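Local atomic coordinates of interleukin-10-like protein (Human herpesvirus 5, PDB entry 1LQS), a protein that mimics human interleukin-10, binding the host interleukin-10 receptor and exploiting its immunosuppressive signalling to help the virus evade immunity. Residues Asp30-Leu42 and Val84-Arg96. Residues are numbered along the deposited sequence; the frame is centred on the assembly and turned at random.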
loop_
_atom_site.group_PDB
_atom_site.type_symbol
_atom_site.label_atom_id
_atom_site.label_comp_id
_atom_site.label_asym_id
_atom_site.label_seq_id
_atom_site.Cartn_x
_atom_site.Cartn_y
_atom_site.Cartn_z
ATOM N N ASP C 30 -17.170 -18.854 16.413
ATOM C CA ASP C 30 -18.220 -19.805 16.070
ATOM C C ASP C 30 -17.767 -20.629 14.860
ATOM O O ASP C 30 -17.819 -21.854 14.894
ATOM C CB ASP C 30 -19.526 -19.111 15.681
ATOM C CG ASP C 30 -20.109 -18.269 16.787
ATOM O OD1 ASP C 30 -19.824 -18.516 17.985
ATOM O OD2 ASP C 30 -20.884 -17.353 16.439
ATOM N N LEU C 31 -17.336 -19.961 13.790
ATOM C CA LEU C 31 -16.898 -20.670 12.592
ATOM C C LEU C 31 -15.862 -21.711 12.960
ATOM O O LEU C 31 -15.958 -22.881 12.561
ATOM C CB LEU C 31 -16.319 -19.697 11.555
ATOM C CG LEU C 31 -17.372 -18.779 10.915
ATOM C CD1 LEU C 31 -16.713 -17.586 10.175
ATOM C CD2 LEU C 31 -18.223 -19.611 9.988
ATOM N N ARG C 32 -14.873 -21.289 13.734
ATOM C CA ARG C 32 -13.841 -22.206 14.160
ATOM C C ARG C 32 -14.357 -23.319 15.085
ATOM O O ARG C 32 -13.794 -24.407 15.076
ATOM C CB ARG C 32 -12.694 -21.431 14.807
ATOM C CG ARG C 32 -11.707 -20.882 13.798
ATOM C CD ARG C 32 -11.073 -19.563 14.223
ATOM N NE ARG C 32 -9.832 -19.321 13.485
ATOM C CZ ARG C 32 -9.095 -18.219 13.579
ATOM N NH1 ARG C 32 -9.480 -17.234 14.377
ATOM N NH2 ARG C 32 -7.952 -18.116 12.913
ATOM N N VAL C 33 -15.414 -23.085 15.871
ATOM C CA VAL C 33 -15.893 -24.171 16.720
ATOM C C VAL C 33 -16.721 -25.152 15.905
ATOM O O VAL C 33 -16.581 -26.359 16.095
ATOM C CB VAL C 33 -16.739 -23.715 17.975
ATOM C CG1 VAL C 33 -15.904 -22.824 18.896
ATOM C CG2 VAL C 33 -18.018 -23.034 17.539
ATOM N N THR C 34 -17.575 -24.656 15.005
ATOM C CA THR C 34 -18.379 -25.548 14.169
ATOM C C THR C 34 -17.414 -26.326 13.279
ATOM O O THR C 34 -17.582 -27.518 13.044
ATOM C CB THR C 34 -19.368 -24.788 13.228
ATOM O OG1 THR C 34 -20.364 -24.098 13.992
ATOM C CG2 THR C 34 -20.062 -25.772 12.282
ATOM N N PHE C 35 -16.388 -25.647 12.792
ATOM C CA PHE C 35 -15.430 -26.293 11.920
ATOM C C PHE C 35 -14.684 -27.426 12.584
ATOM O O PHE C 35 -14.386 -28.431 11.951
ATOM C CB PHE C 35 -14.397 -25.293 11.402
ATOM C CG PHE C 35 -13.429 -25.898 10.426
ATOM C CD1 PHE C 35 -13.854 -26.248 9.139
ATOM C CD2 PHE C 35 -12.119 -26.171 10.806
ATOM C CE1 PHE C 35 -13.000 -26.861 8.250
ATOM C CE2 PHE C 35 -11.242 -26.790 9.924
ATOM C CZ PHE C 35 -11.685 -27.138 8.635
ATOM N N HIS C 36 -14.349 -27.251 13.856
ATOM C CA HIS C 36 -13.602 -28.265 14.579
ATOM C C HIS C 36 -14.362 -29.593 14.649
ATOM O O HIS C 36 -13.762 -30.658 14.584
ATOM C CB HIS C 36 -13.282 -27.765 15.992
ATOM C CG HIS C 36 -12.633 -28.795 16.868
ATOM N ND1 HIS C 36 -11.318 -29.182 16.717
ATOM C CD2 HIS C 36 -13.132 -29.554 17.873
ATOM C CE1 HIS C 36 -11.035 -30.135 17.586
ATOM N NE2 HIS C 36 -12.118 -30.379 18.299
ATOM N N ARG C 37 -15.681 -29.527 14.759
ATOM C CA ARG C 37 -16.481 -30.739 14.871
ATOM C C ARG C 37 -16.483 -31.626 13.635
ATOM O O ARG C 37 -16.542 -32.851 13.739
ATOM C CB ARG C 37 -17.931 -30.395 15.202
ATOM C CG ARG C 37 -18.120 -29.594 16.470
ATOM C CD ARG C 37 -19.542 -29.769 16.970
ATOM N NE ARG C 37 -20.534 -29.246 16.038
ATOM C CZ ARG C 37 -20.961 -27.986 16.057
ATOM N NH1 ARG C 37 -21.871 -27.568 15.177
ATOM N NH2 ARG C 37 -20.483 -27.146 16.976
ATOM N N VAL C 38 -16.416 -30.993 12.471
ATOM C CA VAL C 38 -16.479 -31.685 11.203
ATOM C C VAL C 38 -15.132 -31.727 10.489
ATOM O O VAL C 38 -15.020 -32.228 9.366
ATOM C CB VAL C 38 -17.543 -30.991 10.314
ATOM C CG1 VAL C 38 -17.199 -29.510 10.139
ATOM C CG2 VAL C 38 -17.626 -31.663 8.960
ATOM N N LYS C 39 -14.105 -31.219 11.162
ATOM C CA LYS C 39 -12.757 -31.145 10.600
ATOM C C LYS C 39 -12.233 -32.483 10.075
ATOM O O LYS C 39 -11.711 -32.564 8.960
ATOM C CB LYS C 39 -11.807 -30.575 11.655
ATOM C CG LYS C 39 -10.489 -30.052 11.135
ATOM C CD LYS C 39 -9.666 -29.501 12.293
ATOM C CE LYS C 39 -8.342 -28.956 11.829
ATOM N NZ LYS C 39 -7.391 -28.928 12.951
ATOM N N PRO C 40 -12.351 -33.554 10.875
ATOM C CA PRO C 40 -11.854 -34.843 10.377
ATOM C C PRO C 40 -12.538 -35.359 9.103
ATOM O O PRO C 40 -11.914 -36.056 8.309
ATOM C CB PRO C 40 -12.004 -35.778 11.591
ATOM C CG PRO C 40 -12.980 -35.083 12.479
ATOM C CD PRO C 40 -12.652 -33.629 12.313
ATOM N N THR C 41 -13.807 -35.021 8.898
ATOM C CA THR C 41 -14.481 -35.448 7.677
ATOM C C THR C 41 -13.938 -34.644 6.488
ATOM O O THR C 41 -13.388 -35.214 5.538
ATOM C CB THR C 41 -16.000 -35.225 7.750
ATOM O OG1 THR C 41 -16.564 -36.099 8.732
ATOM C CG2 THR C 41 -16.654 -35.498 6.392
ATOM N N LEU C 42 -14.074 -33.320 6.552
ATOM C CA LEU C 42 -13.613 -32.443 5.479
ATOM C C LEU C 42 -12.139 -32.565 5.148
ATOM O O LEU C 42 -11.746 -32.255 4.024
ATOM C CB LEU C 42 -13.917 -30.968 5.792
ATOM C CG LEU C 42 -15.385 -30.579 5.987
ATOM C CD1 LEU C 42 -15.523 -29.071 6.053
ATOM C CD2 LEU C 42 -16.207 -31.131 4.844
ATOM N N VAL C 84 -21.618 -32.620 -1.901
ATOM C CA VAL C 84 -20.491 -33.510 -1.634
ATOM C C VAL C 84 -20.512 -34.068 -0.208
ATOM O O VAL C 84 -19.998 -35.152 0.041
ATOM C CB VAL C 84 -19.144 -32.792 -1.893
ATOM C CG1 VAL C 84 -19.128 -31.464 -1.177
ATOM C CG2 VAL C 84 -17.980 -33.651 -1.418
ATOM N N TYR C 85 -21.116 -33.338 0.727
ATOM C CA TYR C 85 -21.193 -33.798 2.111
ATOM C C TYR C 85 -22.614 -33.688 2.656
ATOM O O TYR C 85 -22.894 -32.879 3.539
ATOM C CB TYR C 85 -20.255 -32.981 2.987
ATOM C CG TYR C 85 -18.808 -33.064 2.582
ATOM C CD1 TYR C 85 -18.183 -32.010 1.919
ATOM C CD2 TYR C 85 -18.046 -34.169 2.914
ATOM C CE1 TYR C 85 -16.835 -32.053 1.614
ATOM C CE2 TYR C 85 -16.694 -34.226 2.613
ATOM C CZ TYR C 85 -16.092 -33.171 1.970
ATOM O OH TYR C 85 -14.738 -33.235 1.718
ATOM N N PRO C 86 -23.531 -34.530 2.159
ATOM C CA PRO C 86 -24.919 -34.472 2.629
ATOM C C PRO C 86 -25.105 -34.587 4.144
ATOM O O PRO C 86 -26.092 -34.092 4.685
ATOM C CB PRO C 86 -25.589 -35.614 1.861
ATOM C CG PRO C 86 -24.497 -36.602 1.740
ATOM C CD PRO C 86 -23.298 -35.754 1.372
ATOM N N GLY C 87 -24.161 -35.230 4.824
ATOM C CA GLY C 87 -24.281 -35.379 6.265
ATOM C C GLY C 87 -24.041 -34.096 7.054
ATOM O O GLY C 87 -24.729 -33.823 8.037
ATOM N N LEU C 88 -23.074 -33.300 6.606
ATOM C CA LEU C 88 -22.717 -32.059 7.277
ATOM C C LEU C 88 -23.530 -30.859 6.829
ATOM O O LEU C 88 -23.177 -29.732 7.156
ATOM C CB LEU C 88 -21.250 -31.745 7.031
ATOM C CG LEU C 88 -20.319 -32.936 6.846
ATOM C CD1 LEU C 88 -19.023 -32.447 6.225
ATOM C CD2 LEU C 88 -20.081 -33.635 8.175
ATOM N N LYS C 89 -24.609 -31.074 6.087
ATOM C CA LYS C 89 -25.398 -29.940 5.620
ATOM C C LYS C 89 -25.687 -28.907 6.692
ATOM O O LYS C 89 -25.575 -27.708 6.447
ATOM C CB LYS C 89 -26.711 -30.397 4.984
ATOM C CG LYS C 89 -26.633 -30.494 3.457
ATOM C CD LYS C 89 -28.009 -30.711 2.812
ATOM C CE LYS C 89 -28.906 -29.479 2.941
ATOM N NZ LYS C 89 -29.273 -29.164 4.356
ATOM N N THR C 90 -26.055 -29.367 7.879
ATOM C CA THR C 90 -26.360 -28.470 8.982
ATOM C C THR C 90 -25.146 -27.638 9.364
ATOM O O THR C 90 -25.218 -26.411 9.411
ATOM C CB THR C 90 -26.844 -29.274 10.174
ATOM O OG1 THR C 90 -27.973 -30.051 9.756
ATOM C CG2 THR C 90 -27.235 -28.361 11.332
ATOM N N GLU C 91 -24.031 -28.306 9.638
ATOM C CA GLU C 91 -22.793 -27.612 9.986
ATOM C C GLU C 91 -22.395 -26.644 8.872
ATOM O O GLU C 91 -21.982 -25.523 9.134
ATOM C CB GLU C 91 -21.656 -28.608 10.206
ATOM C CG GLU C 91 -21.716 -29.340 11.523
ATOM C CD GLU C 91 -22.729 -30.467 11.543
ATOM O OE1 GLU C 91 -22.914 -31.046 12.634
ATOM O OE2 GLU C 91 -23.328 -30.786 10.487
ATOM N N LEU C 92 -22.526 -27.090 7.627
ATOM C CA LEU C 92 -22.197 -26.266 6.477
ATOM C C LEU C 92 -23.013 -24.982 6.453
ATOM O O LEU C 92 -22.455 -23.901 6.314
ATOM C CB LEU C 92 -22.406 -27.058 5.186
ATOM C CG LEU C 92 -21.312 -28.098 4.921
ATOM C CD1 LEU C 92 -21.690 -28.978 3.752
ATOM C CD2 LEU C 92 -19.993 -27.393 4.653
ATOM N N HIS C 93 -24.326 -25.102 6.608
ATOM C CA HIS C 93 -25.216 -23.946 6.602
ATOM C C HIS C 93 -24.895 -22.971 7.724
ATOM O O HIS C 93 -24.900 -21.760 7.528
ATOM C CB HIS C 93 -26.675 -24.401 6.721
ATOM C CG HIS C 93 -27.182 -25.133 5.516
ATOM N ND1 HIS C 93 -28.461 -25.641 5.436
ATOM C CD2 HIS C 93 -26.587 -25.425 4.333
ATOM C CE1 HIS C 93 -28.631 -26.210 4.256
ATOM N NE2 HIS C 93 -27.509 -26.092 3.569
ATOM N N SER C 94 -24.617 -23.509 8.905
ATOM C CA SER C 94 -24.286 -22.691 10.063
ATOM C C SER C 94 -23.085 -21.796 9.755
ATOM O O SER C 94 -23.090 -20.601 10.048
ATOM C CB SER C 94 -23.970 -23.604 11.250
ATOM O OG SER C 94 -23.383 -22.886 12.318
ATOM N N MET C 95 -22.060 -22.391 9.159
ATOM C CA MET C 95 -20.860 -21.661 8.823
ATOM C C MET C 95 -21.128 -20.624 7.741
ATOM O O MET C 95 -20.728 -19.465 7.891
ATOM C CB MET C 95 -19.738 -22.629 8.390
ATOM C CG MET C 95 -19.151 -23.469 9.549
ATOM S SD MET C 95 -17.680 -24.507 9.197
ATOM C CE MET C 95 -18.407 -25.769 8.130
ATOM N N ARG C 96 -21.812 -21.021 6.663
ATOM C CA ARG C 96 -22.098 -20.087 5.573
ATOM C C ARG C 96 -22.826 -18.886 6.153
ATOM O O ARG C 96 -22.513 -17.736 5.840
ATOM C CB ARG C 96 -22.974 -20.734 4.495
ATOM C CG ARG C 96 -23.180 -19.840 3.257
ATOM C CD ARG C 96 -24.358 -20.297 2.410
ATOM N NE ARG C 96 -24.559 -19.513 1.181
ATOM C CZ ARG C 96 -24.869 -18.215 1.129
ATOM N NH1 ARG C 96 -25.022 -17.505 2.239
ATOM N NH2 ARG C 96 -25.046 -17.625 -0.047
HETATM O O HOH W 1 -20.515 -21.431 12.571
#
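M95 lies along helix 30-42 between L31, T34 and F35, and it gives up more surface than any other residue of this contact. Its CG meets T34 CG2 at 3.7 Å, and the bend at chi3 (-70°) directs the terminal methyl CE toward V38 CG1. The sulfur rests near the plane of the F35 ring, at its edge, with M95 SD 4.0 Å from F35 CB. One turn earlier on helix 30-42, L31 brings CD2 against M95 CB. F78 of helix 62-84, in the same chain, also covers M95, while through L31, which packs on F146 of the second subunit, the contact borders the partner chain, as in the intertwined dimers of the interleukin-10 family.

Toward the far end of helix 30-42 the apolar layer passes from V38 and L88 to L42, with L88 and Y85 supplied by the turn that leads into helix 89-96. There L42 CD2 stands almost centrally over one face of the Y85 ring, 3.5 Å from its centroid and 14° off the normal, a CH-pi contact. V84 CG2 lies over the opposite face toward the rim, so the ring is sandwiched between two aliphatic groups. T41 reaches L88 tip to tip, its CG2 3.9 Å from L88 CD1.

At the polar edge T34 divides its two branches: CG2, anti to the backbone N, faces E91 and M95, while OG1 turns to a water, 3.0 Å away, that also bonds S94 OG. The two hydroxyls are thus bridged rather than directly paired. Beyond them R37 crosses E91 at about a right angle; with R37 NH1 4.4 Å from E91 OE1, attraction is possible without a salt bridge. Helix 30-42 and helix 89-96, nearly antiparallel at -163°, together with that turn, thus exemplify a helix pair cohering through an apolar interior, its polar margin bridged by water.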